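Local coordinates for protein cystalysin (Treponema denticola, PDB 1C7N) that belongs to the class I and II aminotransferase family of fold type I pyridoxal-phosphate-dependent proteins and binds pyridoxal-5'-phosphate, forming an assembly of two subunits, at residues A[6-11]-A[32-37]; A[20-23]-A[28-31]; A[296-301]-A[374-379]. One frame throughout, in Å; residues are numbered along the deposited sequence.

Interaction 1: residues A[6-11]-A[32-37]; sequences TTKISR and EVVPLS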
# COMPACT_ATOMS: atom_id res chain seq x y z
N THR A 6 14.35 17.09 -21.31
CA THR A 6 13.90 18.03 -22.32
C THR A 6 12.63 17.65 -23.09
O THR A 6 11.91 18.52 -23.56
CB THR A 6 15.02 18.29 -23.33
OG1 THR A 6 15.42 17.05 -23.92
CG2 THR A 6 16.22 18.94 -22.65
N THR A 7 12.36 16.36 -23.23
CA THR A 7 11.17 15.94 -23.96
C THR A 7 9.90 16.37 -23.24
O THR A 7 9.73 16.08 -22.05
CB THR A 7 11.11 14.41 -24.13
OG1 THR A 7 12.22 13.96 -24.91
CG2 THR A 7 9.80 14.01 -24.81
N LYS A 8 9.01 17.04 -23.95
CA LYS A 8 7.75 17.48 -23.38
C LYS A 8 6.78 16.31 -23.46
O LYS A 8 6.33 15.93 -24.54
CB LYS A 8 7.19 18.67 -24.16
CG LYS A 8 5.90 19.25 -23.59
CD LYS A 8 5.40 20.44 -24.40
CE LYS A 8 4.13 21.01 -23.77
NZ LYS A 8 3.55 22.13 -24.56
N ILE A 9 6.45 15.72 -22.31
CA ILE A 9 5.55 14.58 -22.27
C ILE A 9 4.12 14.99 -21.96
O ILE A 9 3.86 16.11 -21.51
CB ILE A 9 6.00 13.54 -21.22
CG1 ILE A 9 5.85 14.13 -19.81
CG2 ILE A 9 7.45 13.14 -21.47
CD1 ILE A 9 6.24 13.18 -18.69
N SER A 10 3.19 14.07 -22.20
CA SER A 10 1.78 14.31 -21.92
C SER A 10 1.26 13.17 -21.06
O SER A 10 1.57 12.00 -21.32
CB SER A 10 0.97 14.37 -23.22
OG SER A 10 -0.42 14.41 -22.94
N ARG A 11 0.49 13.50 -20.03
CA ARG A 11 -0.07 12.49 -19.15
C ARG A 11 -1.59 12.56 -19.11
O ARG A 11 -2.23 12.15 -18.14
CB ARG A 11 0.51 12.61 -17.74
CG ARG A 11 1.93 12.06 -17.63
CD ARG A 11 2.26 11.65 -16.21
NE ARG A 11 2.53 12.80 -15.38
CZ ARG A 11 2.50 12.80 -14.05
NH1 ARG A 11 2.20 11.69 -13.38
NH2 ARG A 11 2.76 13.92 -13.40
N GLU A 32 -1.82 22.03 -25.16
CA GLU A 32 -0.41 22.32 -24.96
C GLU A 32 -0.06 22.60 -23.49
O GLU A 32 1.11 22.67 -23.13
CB GLU A 32 0.00 23.53 -25.81
CG GLU A 32 -0.33 24.89 -25.17
CD GLU A 32 -1.80 25.27 -25.26
OE1 GLU A 32 -2.65 24.39 -25.49
OE2 GLU A 32 -2.11 26.47 -25.07
N VAL A 33 -1.09 22.75 -22.66
CA VAL A 33 -0.90 23.04 -21.25
C VAL A 33 -0.41 21.87 -20.40
O VAL A 33 -0.86 20.74 -20.57
CB VAL A 33 -2.20 23.60 -20.63
CG1 VAL A 33 -2.01 23.88 -19.14
CG2 VAL A 33 -2.61 24.88 -21.36
N VAL A 34 0.51 22.17 -19.49
CA VAL A 34 1.06 21.18 -18.56
C VAL A 34 0.87 21.74 -17.15
O VAL A 34 1.28 22.87 -16.86
CB VAL A 34 2.58 20.96 -18.78
CG1 VAL A 34 3.15 20.11 -17.65
CG2 VAL A 34 2.83 20.30 -20.13
N PRO A 35 0.25 20.96 -16.25
CA PRO A 35 0.03 21.42 -14.87
C PRO A 35 1.34 21.50 -14.08
O PRO A 35 2.23 20.66 -14.25
CB PRO A 35 -0.95 20.39 -14.32
CG PRO A 35 -0.52 19.13 -15.02
CD PRO A 35 -0.28 19.59 -16.44
N LEU A 36 1.47 22.52 -13.22
CA LEU A 36 2.67 22.70 -12.41
C LEU A 36 2.24 22.73 -10.95
O LEU A 36 2.74 23.53 -10.15
CB LEU A 36 3.37 24.01 -12.79
CG LEU A 36 3.69 24.22 -14.28
CD1 LEU A 36 4.25 25.63 -14.50
CD2 LEU A 36 4.70 23.16 -14.74
N SER A 37 1.33 21.83 -10.61
CA SER A 37 0.75 21.74 -9.27
C SER A 37 1.29 20.62 -8.37
O SER A 37 2.30 20.79 -7.69
CB SER A 37 -0.76 21.58 -9.42
OG SER A 37 -1.05 20.47 -10.26

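Interaction 2: residues A[20-23]-A[28-31]; sequences DLMY and EVGN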
# COMPACT_ATOMS: atom_id res chain seq x y z
N ASP A 20 -5.60 14.83 -14.27
CA ASP A 20 -7.06 14.71 -14.24
C ASP A 20 -7.63 15.88 -13.45
O ASP A 20 -8.72 16.37 -13.74
CB ASP A 20 -7.49 13.38 -13.62
CG ASP A 20 -7.06 12.17 -14.45
OD1 ASP A 20 -6.72 12.35 -15.64
OD2 ASP A 20 -7.08 11.05 -13.91
N LEU A 21 -6.89 16.34 -12.44
CA LEU A 21 -7.33 17.45 -11.62
C LEU A 21 -7.41 18.72 -12.45
O LEU A 21 -8.34 19.52 -12.31
CB LEU A 21 -6.37 17.67 -10.44
CG LEU A 21 -6.65 18.91 -9.57
CD1 LEU A 21 -8.08 18.86 -9.06
CD2 LEU A 21 -5.67 18.98 -8.41
N MET A 22 -6.43 18.91 -13.33
CA MET A 22 -6.38 20.08 -14.19
C MET A 22 -7.59 20.12 -15.11
O MET A 22 -8.29 21.13 -15.19
CB MET A 22 -5.09 20.07 -15.02
CG MET A 22 -5.05 21.09 -16.15
SD MET A 22 -3.50 21.02 -17.08
CE MET A 22 -3.63 19.43 -17.86
N TYR A 23 -7.85 19.01 -15.80
CA TYR A 23 -8.98 18.94 -16.71
C TYR A 23 -10.30 19.12 -15.97
O TYR A 23 -11.26 19.67 -16.52
CB TYR A 23 -8.97 17.61 -17.47
CG TYR A 23 -7.81 17.48 -18.44
CD1 TYR A 23 -6.77 16.58 -18.21
CD2 TYR A 23 -7.74 18.28 -19.58
CE1 TYR A 23 -5.69 16.49 -19.08
CE2 TYR A 23 -6.66 18.20 -20.45
CZ TYR A 23 -5.64 17.30 -20.20
OH TYR A 23 -4.57 17.23 -21.07
N GLU A 28 -11.80 23.34 -20.49
CA GLU A 28 -11.40 24.04 -21.70
C GLU A 28 -9.89 24.23 -21.85
O GLU A 28 -9.44 24.84 -22.81
CB GLU A 28 -12.08 25.41 -21.77
CG GLU A 28 -13.54 25.40 -22.21
CD GLU A 28 -14.39 24.43 -21.42
OE1 GLU A 28 -14.45 23.24 -21.81
OE2 GLU A 28 -14.99 24.85 -20.41
N VAL A 29 -9.12 23.71 -20.90
CA VAL A 29 -7.67 23.86 -20.94
C VAL A 29 -7.09 23.39 -22.28
O VAL A 29 -7.48 22.35 -22.81
CB VAL A 29 -7.00 23.07 -19.79
CG1 VAL A 29 -7.22 21.58 -19.96
CG2 VAL A 29 -5.52 23.38 -19.74
N GLY A 30 -6.16 24.17 -22.82
CA GLY A 30 -5.55 23.82 -24.09
C GLY A 30 -4.77 22.52 -24.04
O GLY A 30 -4.36 22.08 -22.96
N ASN A 31 -4.55 21.90 -25.19
CA ASN A 31 -3.82 20.63 -25.26
C ASN A 31 -2.32 20.81 -25.01
O ASN A 31 -1.62 19.85 -24.68
CB ASN A 31 -4.02 19.97 -26.62
CG ASN A 31 -5.49 19.74 -26.95
OD1 ASN A 31 -6.26 20.69 -27.10
ND2 ASN A 31 -5.88 18.47 -27.07

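Interaction 3: residues A[296-301]-A[374-379]; sequences IKVIDK and APSSVI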
# COMPACT_ATOMS: atom_id res chain seq x y z
N ILE A 296 18.55 17.82 -10.49
CA ILE A 296 18.76 18.98 -9.63
C ILE A 296 19.27 20.17 -10.44
O ILE A 296 18.89 21.31 -10.19
CB ILE A 296 19.76 18.64 -8.49
CG1 ILE A 296 19.09 17.69 -7.50
CG2 ILE A 296 20.18 19.91 -7.77
CD1 ILE A 296 20.03 17.15 -6.44
N LYS A 297 20.13 19.91 -11.42
CA LYS A 297 20.66 20.98 -12.26
C LYS A 297 19.52 21.66 -13.01
O LYS A 297 19.44 22.89 -13.05
CB LYS A 297 21.68 20.43 -13.26
CG LYS A 297 23.02 20.07 -12.62
CD LYS A 297 24.01 19.55 -13.65
CE LYS A 297 25.39 19.37 -13.02
NZ LYS A 297 25.89 20.66 -12.47
N VAL A 298 18.62 20.88 -13.60
CA VAL A 298 17.49 21.44 -14.33
C VAL A 298 16.57 22.24 -13.41
O VAL A 298 16.08 23.32 -13.78
CB VAL A 298 16.68 20.34 -15.04
CG1 VAL A 298 15.50 20.95 -15.77
CG2 VAL A 298 17.58 19.57 -16.01
N ILE A 299 16.33 21.72 -12.21
CA ILE A 299 15.47 22.39 -11.23
C ILE A 299 16.08 23.74 -10.87
O ILE A 299 15.39 24.75 -10.82
CB ILE A 299 15.31 21.54 -9.96
CG1 ILE A 299 14.60 20.23 -10.31
CG2 ILE A 299 14.51 22.31 -8.91
CD1 ILE A 299 14.61 19.20 -9.21
N ASP A 300 17.39 23.74 -10.62
CA ASP A 300 18.11 24.96 -10.27
C ASP A 300 17.98 25.95 -11.44
O ASP A 300 17.77 27.16 -11.24
CB ASP A 300 19.58 24.62 -9.97
CG ASP A 300 20.41 25.83 -9.59
OD1 ASP A 300 19.91 26.75 -8.92
OD2 ASP A 300 21.60 25.85 -9.95
N LYS A 301 18.11 25.45 -12.67
CA LYS A 301 17.97 26.31 -13.84
C LYS A 301 16.56 26.91 -13.88
O LYS A 301 16.39 28.11 -14.13
CB LYS A 301 18.22 25.53 -15.14
CG LYS A 301 19.70 25.22 -15.42
CD LYS A 301 20.49 26.50 -15.68
CE LYS A 301 21.91 26.21 -16.18
NZ LYS A 301 22.73 25.47 -15.18
N ALA A 374 10.01 20.07 -14.42
CA ALA A 374 9.53 19.95 -15.79
C ALA A 374 10.62 20.50 -16.70
O ALA A 374 11.57 21.14 -16.23
CB ALA A 374 8.24 20.76 -15.96
N PRO A 375 10.52 20.25 -18.01
CA PRO A 375 11.55 20.77 -18.92
C PRO A 375 11.53 22.29 -18.88
O PRO A 375 10.47 22.91 -18.76
CB PRO A 375 11.13 20.22 -20.28
CG PRO A 375 10.48 18.91 -19.92
CD PRO A 375 9.63 19.31 -18.72
N SER A 376 12.71 22.90 -18.98
CA SER A 376 12.82 24.35 -18.96
C SER A 376 11.90 24.99 -20.01
O SER A 376 11.23 25.99 -19.74
CB SER A 376 14.28 24.76 -19.20
OG SER A 376 15.12 24.25 -18.17
N SER A 377 11.85 24.39 -21.20
CA SER A 377 11.00 24.91 -22.27
C SER A 377 9.54 24.94 -21.83
O SER A 377 8.79 25.84 -22.20
CB SER A 377 11.13 24.05 -23.52
OG SER A 377 10.69 22.73 -23.27
N VAL A 378 9.15 23.94 -21.04
CA VAL A 378 7.77 23.85 -20.55
C VAL A 378 7.50 24.97 -19.56
O VAL A 378 6.43 25.56 -19.57
CB VAL A 378 7.49 22.48 -19.89
CG1 VAL A 378 6.14 22.52 -19.19
CG2 VAL A 378 7.49 21.39 -20.95
N ILE A 379 8.48 25.24 -18.69
CA ILE A 379 8.34 26.31 -17.71
C ILE A 379 8.20 27.65 -18.45
O ILE A 379 7.40 28.50 -18.06
CB ILE A 379 9.57 26.37 -16.76
CG1 ILE A 379 9.72 25.06 -15.99
CG2 ILE A 379 9.42 27.54 -15.78
CD1 ILE A 379 8.56 24.73 -15.07

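Interaction 1: residues A[6-11]-A[32-37]
Lys8 and Val34, whose CA atoms lie 9.0 Å apart, face each other from two irregular backbone segments, 6-11 and 32-37, which share no backbone-to-backbone hydrogen bond. The gap is spanned by the lysine, a worked example of one long side chain joining two loops. All four of its torsions are close to 180°, from CG anti to the backbone N (chi1 -177°) outward, and this straight chain delivers the ammonium group to the main chain opposite. There Lys8 NZ donates to Glu32 O at 2.9 Å, in the carbonyl plane and on a lone pair, with a C=O...N angle of 131°. The Glu32 carboxylate is not the partner: its bent chain leaves OE1 6.7 Å from Lys8 NZ. The charge is met instead by a salt bridge to Glu381, so the ammonium group serves two acceptors. Just behind it, Lys8 CE passes Val34 CG2 at 3.9 Å, the two side chains running past each other in opposite directions. Lys8 and Val34 both rest on Val378 of helix 376-393, and helix 17-25, joining the two segments along the chain, packs beside Pro35.

Interaction 2: residues A[20-23]-A[28-31]
Val29 gives up the most surface here, its two methyl groups reaching separate residues of helix 17-25: Tyr23 through CG1 and Met22 through CG2. The helix ends soon after Tyr23, and the loop behind it turns back so that the CA atoms of Tyr23 and Val29 come within 6.6 Å. Val29 directs its CB at the helix, and its rotation about that bond, chi1 65°, places CG1 between the backbone N and the carbonyl carbon while CG2 lies anti to the N. This fork decides which methyl meets which neighbour.

CG1 approaches the tyrosine ring obliquely. It is 3.4 Å from Tyr23 CD2 and 3.5 Å from Tyr23 CE2, close spacing for carbon atoms, and it meets this pair of adjacent ring carbons almost evenly. The tyrosine side chain runs at about a right angle to that of the valine. The second methyl has a looser contact, with Val29 CG2 4.1 Å from Met22 SD. Met22 extends through chi2 and then bends at chi3 (67°), which folds its terminal methyl back over the ring beside it: Met22 CE stands 3.7 Å above the plane of the Tyr23 ring, offset toward the rim. Methionine and tyrosine thus form one apolar surface for the valine, and no hydrogen bond crosses between the segments.

Polar support comes from beyond, where Gln351 accepts a hydrogen bond from Gly30 N and its side chain also touches Val29. Met22 continues into Pro35 and Phe353. Such packing is that of a chain that turns back after a helix and lays an apolar residue, six and seven positions on, over its last turn, here in the N-terminal part of a fold type I pyridoxal-phosphate-dependent protein.

Interaction 3: residues A[296-301]-A[374-379]
Val298 and Ser376 mark the nearest approach of two backbones, their CA atoms 7.2 Å apart, where the middle of helix 289-313 passes the very start of helix 376-393. The start of one helix packs against the flank of a longer one, in the C-terminal part of the fold type I architecture of pyridoxal-phosphate-dependent proteins, beginning at an N-cap. Pro375 occupies the N-cap position, and its carbonyl begins the new helix: Ile379 N donates to Pro375 O at 3.1 Å, alongside a weak bond from Val378 N to the same oxygen.

Across the contact a single methyl group does most of the touching. Val298 turns its CB toward the loop and helix start, and with CG1 anti to the backbone N (chi1 179°) that branch points into the junction between Ala374 and Ser376. Neither oxygen it meets forms a bond with it, since a methyl offers only van der Waals contact. Both oxygens are instead engaged by Asn302, one turn further along the long helix: its ND2 donates to Ala374 O, and its OD1 is hydrogen-bonded to Ser376 OG. One carboxamide therefore ties the carbonyl just before the N-cap residue to the first side chain of the helix, beside the valine methyl. Such a double grip would be expected to limit rotation of both the serine hydroxyl and the amide.

Packing continues around this junction. Ser376 also touches Ile305, Ile379 lies on Asn302 and Val306, and Val298 reaches Phe5 in the N-terminal loop. The closest approaches remain those of the valine branch, with Val298 CG1 4.0 Å from Ala374 O and 4.1 Å from Ser376 OG.

How the interactions relate
The three contacts illustrate how chemistry follows place in the chain. Interaction 2 is buried and purely apolar between its segments, while interactions 1 and 3 are partly buried; the first has a charged lysine bonding across, the third only a methyl against oxygens that an asparagine outside the segments bonds. Interaction 1 stands between the others. Its Pro35 CD lies 3.6 Å from Met22 SD of interaction 2, and its Lys8 CG lies 3.8 Å from Val378 CG2 of interaction 3. Helix 17-25 connects interactions 1 and 2, and helix 376-393 connects 1 and 3, whereas interactions 2 and 3 do not touch, their nearest atoms being about 10 Å apart.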